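Local coordinates for TruD (Uncultured prochloron, PDB 4BS9), which acts as a cyanobactin heterocyclase, probably using ATP to cyclise cysteine residues of the trunkamide precursor peptide into thiazolines, at residues I16-V22 with L33-C39; R51-V55 with E64-D68; P191-L196 with T259-L264; A431-Y435 with S536-A541; N596-L602 with V614-K620. All blocks are in the same frame, centred on the assembly; numbering follows the deposited sequence.

From the N terminus, contact 1 comes first, joining the hairpin of strands 21-26 and 29-34 to the helix that follows and to the turn before it. Contact 2 closes the short loop between helices 51-57 and 64-76 of the same winged helix-turn-helix domain, its centre about 17 Å from the centre of contact 1. Contact 3 spans a longer loop and lays helix 257-283 against a mixed sheet beside the second subunit. Contacts 4 and 5 both lie in the YcaO region: contact 4 brings together residues about a hundred positions apart, and contact 5 zips up a hairpin. All five follow in series; none nests or crosses.

Contact 1 (I16-V22 with L33-C39); sequences IIEPKQV and LTGQLYC
The small antiparallel sheet of the winged helix-turn-helix domain includes the hydrogen-bonded pair Val22 and Leu33, in the hairpin of strands 21-26 and 29-34. Leu33 N donates a hydrogen bond to Val22 O at 2.8 Å, and Val22 N returns one to Leu33 O at 3.0 Å. Two residues further along, Gly35 N bonds to Lys20 O (2.9 Å) at the N-cap of the next helix; the backbone angles of Gly35 would jam a side chain against the preceding carbonyl, so glycine suits the bend. Cys39, small and apolar enough to be buried, fits between the two parts of 16-22: its CB meets Ile16 CG2 at 3.9 Å, and its SG meets Val22 CG2 at 3.8 Å. CG1 of Val22 is anti to the backbone N (chi1 169°), which leaves CG2 beside that N and facing Cys39; CG2 also reaches Tyr38 CB. On the more exposed side, the extended aliphatic chain of Lys20 passes across the Gln36 amide, Lys20 CD lying 3.3 Å from Gln36 NE2. Leu33 and Tyr38 continue onto Leu74 of helix 64-76, while Ile17, at the end of its strand, and Glu18 of the turn pack on Gln230 and Leu234 of the second subunit.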
# COMPACT_ATOMS: atom_id res chain seq x y z
N ILE A 16 4.59 -23.64 32.43
CA ILE A 16 3.52 -23.97 33.36
C ILE A 16 3.66 -23.11 34.60
O ILE A 16 4.69 -23.16 35.27
CB ILE A 16 3.57 -25.46 33.76
CG1 ILE A 16 3.37 -26.34 32.52
CG2 ILE A 16 2.51 -25.77 34.81
CD1 ILE A 16 3.47 -27.84 32.76
N ILE A 17 2.63 -22.35 34.93
CA ILE A 17 2.64 -21.51 36.11
C ILE A 17 1.66 -22.07 37.10
O ILE A 17 0.46 -21.89 36.99
CB ILE A 17 2.34 -20.06 35.76
CG1 ILE A 17 3.51 -19.56 34.91
CG2 ILE A 17 2.16 -19.22 37.01
CD1 ILE A 17 3.29 -18.23 34.26
N GLU A 18 2.23 -22.70 38.12
CA GLU A 18 1.70 -23.92 38.69
C GLU A 18 0.20 -24.03 38.88
O GLU A 18 -0.42 -24.82 38.18
CB GLU A 18 2.41 -24.30 39.99
CG GLU A 18 2.01 -25.67 40.55
CD GLU A 18 1.82 -26.75 39.48
OE1 GLU A 18 2.59 -26.79 38.49
OE2 GLU A 18 0.89 -27.58 39.63
N PRO A 19 -0.39 -23.28 39.82
CA PRO A 19 -1.73 -23.72 40.21
C PRO A 19 -2.65 -24.00 39.01
O PRO A 19 -3.16 -25.11 38.88
CB PRO A 19 -2.26 -22.58 41.09
CG PRO A 19 -1.42 -21.40 40.73
CD PRO A 19 -0.08 -21.92 40.27
N LYS A 20 -2.80 -23.03 38.11
CA LYS A 20 -3.91 -23.06 37.16
C LYS A 20 -3.62 -22.54 35.73
O LYS A 20 -4.51 -22.51 34.89
CB LYS A 20 -5.03 -22.22 37.77
CG LYS A 20 -6.42 -22.59 37.30
CD LYS A 20 -7.45 -21.73 38.01
CE LYS A 20 -8.81 -21.80 37.31
NZ LYS A 20 -9.61 -20.57 37.58
N GLN A 21 -2.38 -22.17 35.46
CA GLN A 21 -2.01 -21.47 34.23
C GLN A 21 -1.01 -22.26 33.44
O GLN A 21 -0.10 -22.85 34.00
CB GLN A 21 -1.38 -20.10 34.56
CG GLN A 21 -2.36 -18.95 34.57
CD GLN A 21 -3.22 -18.95 33.33
OE1 GLN A 21 -2.71 -19.10 32.22
NE2 GLN A 21 -4.52 -18.83 33.51
N VAL A 22 -1.18 -22.23 32.12
CA VAL A 22 -0.19 -22.74 31.19
C VAL A 22 -0.12 -21.83 29.98
O VAL A 22 -1.15 -21.40 29.45
CB VAL A 22 -0.54 -24.15 30.71
CG1 VAL A 22 0.34 -24.56 29.54
CG2 VAL A 22 -0.39 -25.14 31.86
N LEU A 33 -3.69 -21.55 28.37
CA LEU A 33 -4.66 -22.53 28.82
C LEU A 33 -4.88 -22.35 30.29
O LEU A 33 -3.97 -21.98 31.03
CB LEU A 33 -4.19 -23.94 28.54
CG LEU A 33 -4.14 -24.29 27.06
CD1 LEU A 33 -3.45 -25.63 26.89
CD2 LEU A 33 -5.53 -24.30 26.43
N THR A 34 -6.11 -22.63 30.71
CA THR A 34 -6.54 -22.39 32.08
C THR A 34 -7.18 -23.66 32.65
O THR A 34 -8.16 -24.18 32.12
CB THR A 34 -7.51 -21.20 32.14
OG1 THR A 34 -7.01 -20.15 31.31
CG2 THR A 34 -7.68 -20.68 33.56
N GLY A 35 -6.59 -24.15 33.73
CA GLY A 35 -7.11 -25.31 34.42
C GLY A 35 -6.00 -26.03 35.15
O GLY A 35 -4.91 -26.21 34.61
N GLN A 36 -6.30 -26.46 36.37
CA GLN A 36 -5.42 -27.32 37.15
C GLN A 36 -5.12 -28.61 36.40
O GLN A 36 -4.04 -29.17 36.53
CB GLN A 36 -6.06 -27.67 38.49
CG GLN A 36 -6.40 -26.48 39.38
CD GLN A 36 -7.66 -25.74 38.96
OE1 GLN A 36 -8.41 -26.20 38.11
NE2 GLN A 36 -7.89 -24.58 39.56
N LEU A 37 -6.07 -29.10 35.60
CA LEU A 37 -5.85 -30.32 34.84
C LEU A 37 -4.70 -30.15 33.85
O LEU A 37 -3.81 -31.00 33.78
CB LEU A 37 -7.12 -30.82 34.14
CG LEU A 37 -7.98 -31.76 35.00
CD1 LEU A 37 -8.69 -30.99 36.11
CD2 LEU A 37 -9.01 -32.48 34.15
N TYR A 38 -4.70 -29.04 33.12
CA TYR A 38 -3.62 -28.78 32.14
C TYR A 38 -2.25 -28.76 32.81
O TYR A 38 -1.30 -29.30 32.26
CB TYR A 38 -3.85 -27.47 31.42
CG TYR A 38 -5.08 -27.46 30.56
CD1 TYR A 38 -5.20 -28.33 29.47
CD2 TYR A 38 -6.11 -26.56 30.81
CE1 TYR A 38 -6.34 -28.32 28.66
CE2 TYR A 38 -7.25 -26.54 30.00
CZ TYR A 38 -7.35 -27.41 28.94
OH TYR A 38 -8.47 -27.37 28.15
N CYS A 39 -2.15 -28.17 33.99
CA CYS A 39 -0.86 -28.10 34.69
C CYS A 39 -0.36 -29.47 35.12
O CYS A 39 0.84 -29.67 35.28
CB CYS A 39 -0.95 -27.21 35.92
SG CYS A 39 -1.42 -25.52 35.54

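Contact 2 (R51-V55 with E64-D68); sequences REQIV and EEYID
Arg51 carries the charged part of the contact, gripping Asp68 and Glu64 together. It takes Asp68 side-on: NE and NH2 both bond to OD1, at 3.0 Å and 2.9 Å, using the syn lone pair of that oxygen. The guanidinium and carboxylate planes are only 18° apart, which lets both N-H groups converge on one atom near the guanidinium plane. Glu64 is met differently. Its OE2 accepts from Arg51 NH2 at 2.8 Å on the anti side, and its carboxylate is turned 70° from the guanidinium. A bend at chi2 of Arg51 (-88°) swings the group across to these acids, while NH1 pairs with Glu52 of its own helix, so the arginine is the positive centre of three carboxylates. Helices 51-57 and 64-76 lie close in sequence within the winged helix-turn-helix domain, consistent with the helical pair of that motif, and their segments pass 10.5 Å apart between axes. Apolar side chains also meet between them: Val55 CG2 lies 3.8 Å from the aliphatic CG of Glu64, and 4.3 Å from Ile67 CD1. Branched Ile54 and Ile67 meet through their CG2 methyls at 4.4 Å, and Ile54 also reaches Phe44 and Leu45.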
# COMPACT_ATOMS: atom_id res chain seq x y z
N ARG A 51 0.33 -42.26 25.35
CA ARG A 51 -0.90 -41.96 26.11
C ARG A 51 -1.21 -43.04 27.15
O ARG A 51 -1.73 -42.76 28.24
CB ARG A 51 -2.07 -41.74 25.15
CG ARG A 51 -3.45 -41.74 25.78
CD ARG A 51 -4.01 -43.15 25.83
NE ARG A 51 -5.27 -43.19 26.55
CZ ARG A 51 -5.85 -44.30 27.00
NH1 ARG A 51 -5.29 -45.49 26.81
NH2 ARG A 51 -7.01 -44.22 27.65
N GLU A 52 -0.88 -44.29 26.82
CA GLU A 52 -0.99 -45.38 27.77
C GLU A 52 -0.14 -45.07 28.99
O GLU A 52 -0.50 -45.35 30.13
CB GLU A 52 -0.53 -46.69 27.12
CG GLU A 52 -0.61 -47.92 28.01
CD GLU A 52 -2.03 -48.25 28.46
OE1 GLU A 52 -3.00 -47.61 27.98
OE2 GLU A 52 -2.20 -49.17 29.30
N GLN A 53 1.00 -44.45 28.72
CA GLN A 53 2.02 -44.23 29.71
C GLN A 53 1.77 -42.96 30.53
O GLN A 53 2.28 -42.84 31.64
CB GLN A 53 3.35 -44.16 28.98
CG GLN A 53 4.57 -44.36 29.84
CD GLN A 53 5.82 -44.43 28.99
OE1 GLN A 53 5.76 -44.27 27.77
NE2 GLN A 53 6.96 -44.67 29.64
N ILE A 54 0.98 -42.03 30.01
CA ILE A 54 0.61 -40.83 30.78
C ILE A 54 -0.38 -41.20 31.88
O ILE A 54 -0.39 -40.61 32.97
CB ILE A 54 0.02 -39.73 29.87
CG1 ILE A 54 1.10 -39.22 28.92
CG2 ILE A 54 -0.54 -38.58 30.70
CD1 ILE A 54 0.65 -38.13 27.96
N VAL A 55 -1.22 -42.18 31.60
CA VAL A 55 -2.19 -42.64 32.58
C VAL A 55 -1.48 -43.23 33.79
O VAL A 55 -1.89 -43.00 34.92
CB VAL A 55 -3.17 -43.64 31.95
CG1 VAL A 55 -4.11 -44.21 33.01
CG2 VAL A 55 -3.98 -42.98 30.83
N GLU A 64 -8.29 -41.79 34.26
CA GLU A 64 -8.07 -42.01 32.83
C GLU A 64 -9.03 -41.21 31.94
O GLU A 64 -8.62 -40.51 31.02
CB GLU A 64 -8.20 -43.52 32.52
CG GLU A 64 -7.62 -43.96 31.17
CD GLU A 64 -7.84 -45.44 30.86
OE1 GLU A 64 -7.78 -46.27 31.79
OE2 GLU A 64 -8.06 -45.79 29.68
N GLU A 65 -10.32 -41.31 32.27
CA GLU A 65 -11.36 -40.77 31.40
C GLU A 65 -11.22 -39.28 31.17
O GLU A 65 -11.47 -38.79 30.06
CB GLU A 65 -12.75 -41.08 31.96
CG GLU A 65 -13.07 -42.56 32.12
CD GLU A 65 -12.56 -43.16 33.43
OE1 GLU A 65 -12.06 -42.42 34.31
OE2 GLU A 65 -12.65 -44.40 33.58
N TYR A 66 -10.83 -38.56 32.21
CA TYR A 66 -10.57 -37.13 32.12
C TYR A 66 -9.27 -36.83 31.37
O TYR A 66 -9.17 -35.83 30.66
CB TYR A 66 -10.53 -36.51 33.51
CG TYR A 66 -11.85 -36.59 34.26
CD1 TYR A 66 -12.85 -35.65 34.03
CD2 TYR A 66 -12.10 -37.60 35.19
CE1 TYR A 66 -14.05 -35.71 34.70
CE2 TYR A 66 -13.31 -37.67 35.87
CZ TYR A 66 -14.29 -36.71 35.62
OH TYR A 66 -15.52 -36.72 36.27
N ILE A 67 -8.27 -37.69 31.50
CA ILE A 67 -7.06 -37.53 30.69
C ILE A 67 -7.43 -37.64 29.21
O ILE A 67 -7.07 -36.77 28.41
CB ILE A 67 -5.97 -38.55 31.06
CG1 ILE A 67 -5.41 -38.23 32.45
CG2 ILE A 67 -4.85 -38.56 30.04
CD1 ILE A 67 -4.62 -39.36 33.06
N ASP A 68 -8.20 -38.66 28.84
CA ASP A 68 -8.63 -38.84 27.46
C ASP A 68 -9.37 -37.63 26.95
O ASP A 68 -9.10 -37.16 25.85
CB ASP A 68 -9.53 -40.07 27.31
CG ASP A 68 -8.78 -41.38 27.51
OD1 ASP A 68 -7.57 -41.45 27.18
OD2 ASP A 68 -9.41 -42.34 27.99

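Contact 3 (P191-L196 with T259-L264); sequences PVGSIL and TLQTGL
Leu264 N bonds to Leu260 O at 3.1 Å, the shortest hydrogen bond within the two segments, and this helical link sets one turn apart the two leucines that meet Pro191. They belong to helix 257-283, which packs against the turn joining strands 186-190 and 195-202 of a seven-stranded mixed sheet. No hydrogen bond passes between the two segments: the contact is buried and apolar. Pro191 CB lies 3.9 Å from Leu260 CD1 and 3.8 Å from Leu264 CD2, its compact ring running alongside the first leucine and slanting over the second. Leu260 reaches the turn because its CG is anti to the backbone N (chi1 174°), and the same CD1 methyl extends to Val192 CG1 at 4.2 Å. Gly263, with no side chain, lets the backbones approach until its CA is 4.9 Å from Pro191 CA. Gly193 likewise suits its place, since its positive phi would press a side chain against the carbonyl before it. Threonine hydroxyls in this apolar setting are satisfied by backbone carbonyls, Thr259 OG1 by Leu256 O just before the helix and Thr262 OG1 by Ser258 O within it. The turn and the helix also face the second subunit: Ser194 OG bonds to Gln28 and Glu97 of that chain, and Thr262 packs on its Gln265. Leu196 inserts its forked end over the helix, with CD2 3.7 Å from Thr259 O and CD1 4.2 Å from Thr262 CG2.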
# COMPACT_ATOMS: atom_id res chain seq x y z
N PRO A 191 18.86 -18.81 -9.71
CA PRO A 191 19.65 -18.47 -8.53
C PRO A 191 20.84 -17.56 -8.84
O PRO A 191 21.48 -17.04 -7.92
CB PRO A 191 20.14 -19.84 -8.07
CG PRO A 191 20.35 -20.58 -9.34
CD PRO A 191 19.33 -20.07 -10.32
N VAL A 192 21.15 -17.36 -10.11
CA VAL A 192 22.21 -16.42 -10.48
C VAL A 192 21.65 -15.02 -10.72
O VAL A 192 20.44 -14.84 -10.88
CB VAL A 192 22.99 -16.91 -11.71
CG1 VAL A 192 23.77 -18.15 -11.35
CG2 VAL A 192 22.08 -17.23 -12.88
N GLY A 193 22.52 -14.02 -10.74
CA GLY A 193 22.05 -12.65 -10.88
C GLY A 193 21.73 -11.94 -9.56
O GLY A 193 21.65 -12.54 -8.50
N SER A 194 21.55 -10.63 -9.67
CA SER A 194 21.25 -9.76 -8.54
C SER A 194 19.82 -9.91 -8.04
O SER A 194 19.48 -9.39 -6.97
CB SER A 194 21.48 -8.30 -8.94
OG SER A 194 20.78 -8.00 -10.14
N ILE A 195 18.96 -10.57 -8.82
CA ILE A 195 17.62 -10.86 -8.38
C ILE A 195 17.30 -12.33 -8.57
O ILE A 195 17.43 -12.86 -9.66
CB ILE A 195 16.57 -10.03 -9.11
CG1 ILE A 195 16.99 -8.57 -9.18
CG2 ILE A 195 15.23 -10.16 -8.41
CD1 ILE A 195 16.02 -7.72 -9.98
N LEU A 196 16.87 -12.97 -7.49
CA LEU A 196 16.68 -14.40 -7.46
C LEU A 196 15.22 -14.66 -7.77
O LEU A 196 14.36 -13.95 -7.25
CB LEU A 196 17.00 -14.94 -6.07
CG LEU A 196 18.40 -14.55 -5.57
CD1 LEU A 196 18.53 -14.80 -4.09
CD2 LEU A 196 19.48 -15.30 -6.32
N THR A 259 24.98 -14.94 -2.63
CA THR A 259 23.66 -14.78 -3.21
C THR A 259 23.24 -16.05 -3.91
O THR A 259 22.07 -16.43 -3.88
CB THR A 259 23.56 -13.62 -4.20
OG1 THR A 259 24.26 -13.93 -5.42
CG2 THR A 259 24.12 -12.34 -3.56
N LEU A 260 24.18 -16.70 -4.57
CA LEU A 260 23.90 -17.97 -5.19
C LEU A 260 23.36 -18.89 -4.09
O LEU A 260 22.27 -19.46 -4.20
CB LEU A 260 25.16 -18.56 -5.82
CG LEU A 260 25.03 -19.98 -6.39
CD1 LEU A 260 24.05 -19.99 -7.55
CD2 LEU A 260 26.37 -20.52 -6.82
N GLN A 261 24.12 -18.99 -3.01
CA GLN A 261 23.80 -19.96 -2.00
C GLN A 261 22.47 -19.67 -1.33
O GLN A 261 21.77 -20.57 -0.91
CB GLN A 261 24.92 -20.04 -0.97
CG GLN A 261 25.21 -21.45 -0.47
CD GLN A 261 25.65 -22.37 -1.59
OE1 GLN A 261 26.32 -21.95 -2.54
NE2 GLN A 261 25.27 -23.64 -1.49
N THR A 262 22.13 -18.39 -1.24
CA THR A 262 20.87 -17.99 -0.65
C THR A 262 19.73 -18.59 -1.48
O THR A 262 18.88 -19.28 -0.95
CB THR A 262 20.75 -16.46 -0.57
OG1 THR A 262 21.70 -15.96 0.38
CG2 THR A 262 19.38 -16.05 -0.12
N GLY A 263 19.77 -18.35 -2.78
CA GLY A 263 18.73 -18.81 -3.70
C GLY A 263 18.55 -20.31 -3.69
O GLY A 263 17.43 -20.81 -3.67
N LEU A 264 19.64 -21.04 -3.69
CA LEU A 264 19.56 -22.49 -3.73
C LEU A 264 18.95 -23.01 -2.44
O LEU A 264 18.09 -23.89 -2.41
CB LEU A 264 20.95 -23.10 -3.95
CG LEU A 264 21.67 -22.75 -5.25
CD1 LEU A 264 23.01 -23.46 -5.32
CD2 LEU A 264 20.83 -23.15 -6.44

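Contact 4 (A431-Y435 with S536-A541); sequences AIERY and SNGNAA
Ser536 brings its OG to 3.0 Å from Arg434 NH2, but the angle is too poor for a hydrogen bond; the arginine is instead paired through NH1 with Glu430 of its own helix. Asn537 and Gly538 then form the corner of a type II beta turn from Ser536 to Asn539, and glycine fits the third position because its phi is positive. Beyond the turn, Asn539 sets its CB 3.4 Å from Glu433 OE2, the carboxylate and amide planes standing 71° apart, while its OD1 is held by Lys738. Here strand 539-542 of the antiparallel sheet in the YcaO region passes helix 425-437, the segment axes 8.0 Å apart. Ala540 turns the other way, onto Gln551 of helix 545-568, though its N lies 4.0 Å from Glu433 CD. Shortening Glu433 to an alanine is likely to open a gap beside Asn539 CB, where the carboxylate now rests. Ala541, small enough for a close approach, puts its CB 4.1 Å from Glu433 CB.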
# COMPACT_ATOMS: atom_id res chain seq x y z
N ALA A 431 -5.11 0.90 -20.15
CA ALA A 431 -3.90 0.13 -20.42
C ALA A 431 -4.23 -1.32 -20.80
O ALA A 431 -3.71 -1.86 -21.78
CB ALA A 431 -2.99 0.15 -19.20
N ILE A 432 -5.10 -1.94 -20.02
CA ILE A 432 -5.57 -3.27 -20.33
C ILE A 432 -6.25 -3.28 -21.69
O ILE A 432 -6.09 -4.22 -22.45
CB ILE A 432 -6.52 -3.77 -19.23
CG1 ILE A 432 -5.71 -4.15 -17.99
CG2 ILE A 432 -7.33 -4.97 -19.69
CD1 ILE A 432 -6.52 -4.18 -16.72
N GLU A 433 -7.03 -2.22 -21.97
CA GLU A 433 -7.71 -2.04 -23.27
C GLU A 433 -6.71 -2.08 -24.41
O GLU A 433 -6.91 -2.81 -25.40
CB GLU A 433 -8.45 -0.70 -23.30
CG GLU A 433 -9.08 -0.32 -24.63
CD GLU A 433 -8.96 1.16 -24.97
OE1 GLU A 433 -9.41 2.02 -24.15
OE2 GLU A 433 -8.40 1.46 -26.06
N ARG A 434 -5.63 -1.31 -24.27
CA ARG A 434 -4.65 -1.19 -25.34
C ARG A 434 -3.93 -2.49 -25.57
O ARG A 434 -3.73 -2.88 -26.70
CB ARG A 434 -3.64 -0.09 -25.07
CG ARG A 434 -4.16 1.28 -25.45
CD ARG A 434 -3.04 2.19 -25.90
NE ARG A 434 -3.51 3.09 -26.94
CZ ARG A 434 -4.37 4.09 -26.74
NH1 ARG A 434 -4.88 4.34 -25.53
NH2 ARG A 434 -4.74 4.86 -27.76
N TYR A 435 -3.54 -3.15 -24.48
CA TYR A 435 -2.92 -4.47 -24.57
C TYR A 435 -3.78 -5.50 -25.35
O TYR A 435 -3.30 -6.21 -26.26
CB TYR A 435 -2.61 -5.01 -23.15
CG TYR A 435 -1.98 -6.36 -23.23
CD1 TYR A 435 -0.61 -6.51 -23.39
CD2 TYR A 435 -2.77 -7.52 -23.22
CE1 TYR A 435 -0.05 -7.76 -23.49
CE2 TYR A 435 -2.20 -8.78 -23.34
CZ TYR A 435 -0.85 -8.89 -23.48
OH TYR A 435 -0.28 -10.13 -23.60
N SER A 536 -6.78 4.06 -32.18
CA SER A 536 -7.57 3.59 -31.04
C SER A 536 -8.96 4.19 -31.02
O SER A 536 -9.65 4.20 -29.98
CB SER A 536 -6.89 4.04 -29.78
OG SER A 536 -7.00 5.44 -29.71
N ASN A 537 -9.37 4.73 -32.16
CA ASN A 537 -10.61 5.45 -32.22
C ASN A 537 -11.76 4.47 -32.30
O ASN A 537 -11.88 3.75 -33.28
CB ASN A 537 -10.60 6.38 -33.42
CG ASN A 537 -11.76 7.37 -33.40
OD1 ASN A 537 -12.27 7.74 -32.34
ND2 ASN A 537 -12.20 7.78 -34.58
N GLY A 538 -12.59 4.44 -31.27
CA GLY A 538 -13.70 3.49 -31.21
C GLY A 538 -13.37 2.32 -30.31
O GLY A 538 -14.25 1.57 -29.92
N ASN A 539 -12.09 2.17 -29.99
CA ASN A 539 -11.67 1.24 -28.96
C ASN A 539 -12.16 1.67 -27.61
O ASN A 539 -12.19 2.86 -27.30
CB ASN A 539 -10.16 1.14 -28.91
CG ASN A 539 -9.59 0.42 -30.10
OD1 ASN A 539 -10.19 0.40 -31.17
ND2 ASN A 539 -8.44 -0.19 -29.91
N ALA A 540 -12.51 0.69 -26.80
CA ALA A 540 -13.18 0.93 -25.53
C ALA A 540 -13.35 -0.36 -24.73
O ALA A 540 -13.51 -1.42 -25.31
CB ALA A 540 -14.54 1.56 -25.76
N ALA A 541 -13.36 -0.24 -23.41
CA ALA A 541 -13.48 -1.36 -22.51
C ALA A 541 -14.64 -1.17 -21.52
O ALA A 541 -15.15 -0.07 -21.34
CB ALA A 541 -12.18 -1.54 -21.76

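Contact 5 (N596-L602 with V614-K620); sequences NRDLWVL and VGVSNRK
Asp598 and Asn618 cross obliquely on one face of the sheet, their carboxylate and amide planes 60° apart, Asn618 ND2 reaching OD2 of Asp598 at 2.9 Å from the anti side. Lys620 comes in at about a right angle, its NZ 3.1 Å from Asp598 OD1 on the syn lone pair, so the acid has a partner on each oxygen. Asn618 is further steadied by ND2 bonding to Arg619 O, and its OD1 lies at the edge of the Trp600 ring, 3.5 Å from CZ3, amide and indole nearly coplanar. Asp598, Trp600 and Asn618 share one face of a hairpin, strands 597-603 and 612-619 of a three-stranded antiparallel sheet in the YcaO region; Trp600 N and O both bond to Val616. On the opposite face Arg597, extended from CG to NE, lays its guanidinium along Ser617: NH1 meets OG at 2.6 Å, slightly tilted from the guanidinium plane. Ser617 OG, anti to its own N (chi1 170°), in turn donates to Asp598 O at 2.9 Å. Arg597 NH2 goes on to Arg626 O, while the guanidinium of Arg619 stands 83° from its own. Replacing Arg597 by a leucine would probably leave Ser617 OG and Arg626 O without this donor.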
# COMPACT_ATOMS: atom_id res chain seq x y z
N ASN A 596 -8.70 33.64 -12.95
CA ASN A 596 -8.29 34.40 -14.13
C ASN A 596 -8.63 33.69 -15.45
O ASN A 596 -7.77 33.56 -16.33
CB ASN A 596 -6.79 34.66 -14.05
CG ASN A 596 -6.32 35.70 -15.04
OD1 ASN A 596 -5.74 35.36 -16.07
ND2 ASN A 596 -6.59 36.96 -14.74
N ARG A 597 -9.87 33.23 -15.58
CA ARG A 597 -10.28 32.46 -16.76
C ARG A 597 -11.76 32.57 -17.11
O ARG A 597 -12.62 32.56 -16.23
CB ARG A 597 -9.92 30.99 -16.61
CG ARG A 597 -8.51 30.65 -17.06
CD ARG A 597 -8.28 29.14 -17.17
NE ARG A 597 -7.03 28.86 -17.89
CZ ARG A 597 -6.92 28.74 -19.22
NH1 ARG A 597 -7.97 28.83 -20.02
NH2 ARG A 597 -5.73 28.52 -19.75
N ASP A 598 -12.05 32.66 -18.40
CA ASP A 598 -13.41 32.60 -18.89
C ASP A 598 -13.69 31.18 -19.32
O ASP A 598 -12.77 30.36 -19.41
CB ASP A 598 -13.60 33.52 -20.09
CG ASP A 598 -13.22 34.96 -19.80
OD1 ASP A 598 -13.55 35.47 -18.70
OD2 ASP A 598 -12.59 35.57 -20.69
N LEU A 599 -14.96 30.90 -19.60
CA LEU A 599 -15.39 29.56 -19.93
C LEU A 599 -16.77 29.56 -20.60
O LEU A 599 -17.75 29.88 -19.96
CB LEU A 599 -15.42 28.72 -18.65
CG LEU A 599 -15.85 27.25 -18.75
CD1 LEU A 599 -15.12 26.50 -19.85
CD2 LEU A 599 -15.60 26.58 -17.41
N TRP A 600 -16.83 29.25 -21.89
CA TRP A 600 -18.10 28.96 -22.56
C TRP A 600 -18.12 27.52 -23.03
O TRP A 600 -17.07 26.87 -23.12
CB TRP A 600 -18.30 29.83 -23.81
CG TRP A 600 -18.53 31.26 -23.55
CD1 TRP A 600 -19.74 31.91 -23.51
CD2 TRP A 600 -17.52 32.24 -23.33
NE1 TRP A 600 -19.53 33.25 -23.26
CE2 TRP A 600 -18.18 33.48 -23.15
CE3 TRP A 600 -16.12 32.20 -23.27
CZ2 TRP A 600 -17.47 34.68 -22.90
CZ3 TRP A 600 -15.42 33.40 -23.03
CH2 TRP A 600 -16.10 34.61 -22.85
N VAL A 601 -19.32 27.04 -23.35
CA VAL A 601 -19.50 25.76 -23.99
C VAL A 601 -20.20 26.00 -25.31
O VAL A 601 -21.29 26.55 -25.32
CB VAL A 601 -20.34 24.80 -23.12
CG1 VAL A 601 -20.76 23.55 -23.89
CG2 VAL A 601 -19.55 24.39 -21.90
N LEU A 602 -19.57 25.58 -26.41
CA LEU A 602 -20.20 25.60 -27.73
C LEU A 602 -20.90 24.27 -28.05
O LEU A 602 -20.49 23.23 -27.54
CB LEU A 602 -19.14 25.90 -28.78
CG LEU A 602 -18.26 27.13 -28.54
CD1 LEU A 602 -17.26 27.30 -29.68
CD2 LEU A 602 -19.10 28.40 -28.36
N VAL A 614 -17.95 21.43 -27.05
CA VAL A 614 -16.62 21.86 -26.58
C VAL A 614 -16.75 22.76 -25.39
O VAL A 614 -17.63 23.60 -25.36
CB VAL A 614 -15.86 22.72 -27.59
CG1 VAL A 614 -14.38 22.76 -27.24
CG2 VAL A 614 -16.03 22.20 -28.99
N GLY A 615 -15.84 22.63 -24.43
CA GLY A 615 -15.60 23.67 -23.43
C GLY A 615 -14.40 24.52 -23.85
O GLY A 615 -13.29 23.99 -24.01
N VAL A 616 -14.62 25.83 -24.02
CA VAL A 616 -13.56 26.79 -24.38
C VAL A 616 -13.23 27.66 -23.16
O VAL A 616 -14.03 28.52 -22.78
CB VAL A 616 -13.97 27.71 -25.56
CG1 VAL A 616 -13.23 29.05 -25.55
CG2 VAL A 616 -13.77 27.01 -26.89
N SER A 617 -12.06 27.44 -22.56
CA SER A 617 -11.57 28.36 -21.55
C SER A 617 -10.36 29.11 -22.01
O SER A 617 -9.39 28.51 -22.48
CB SER A 617 -11.20 27.64 -20.28
OG SER A 617 -10.52 28.55 -19.44
N ASN A 618 -10.40 30.42 -21.83
CA ASN A 618 -9.29 31.30 -22.11
C ASN A 618 -8.95 32.07 -20.85
O ASN A 618 -9.83 32.35 -20.04
CB ASN A 618 -9.66 32.31 -23.19
CG ASN A 618 -10.84 33.20 -22.80
OD1 ASN A 618 -12.00 32.81 -22.96
ND2 ASN A 618 -10.54 34.39 -22.28
N ARG A 619 -7.67 32.41 -20.71
CA ARG A 619 -7.21 33.34 -19.69
C ARG A 619 -7.86 34.70 -19.90
O ARG A 619 -8.18 35.07 -21.02
CB ARG A 619 -5.70 33.51 -19.74
CG ARG A 619 -4.95 32.54 -18.86
CD ARG A 619 -3.45 32.73 -19.05
NE ARG A 619 -2.69 32.84 -17.81
CZ ARG A 619 -2.49 31.85 -16.93
NH1 ARG A 619 -3.02 30.64 -17.12
NH2 ARG A 619 -1.77 32.08 -15.84
N LYS A 620 -8.05 35.43 -18.81
CA LYS A 620 -8.70 36.75 -18.87
C LYS A 620 -7.67 37.84 -19.10
O LYS A 620 -7.88 38.72 -19.91
CB LYS A 620 -9.48 37.02 -17.58
CG LYS A 620 -10.67 36.10 -17.40
CD LYS A 620 -11.31 36.23 -16.02
CE LYS A 620 -11.95 37.59 -15.81
NZ LYS A 620 -12.94 37.90 -16.87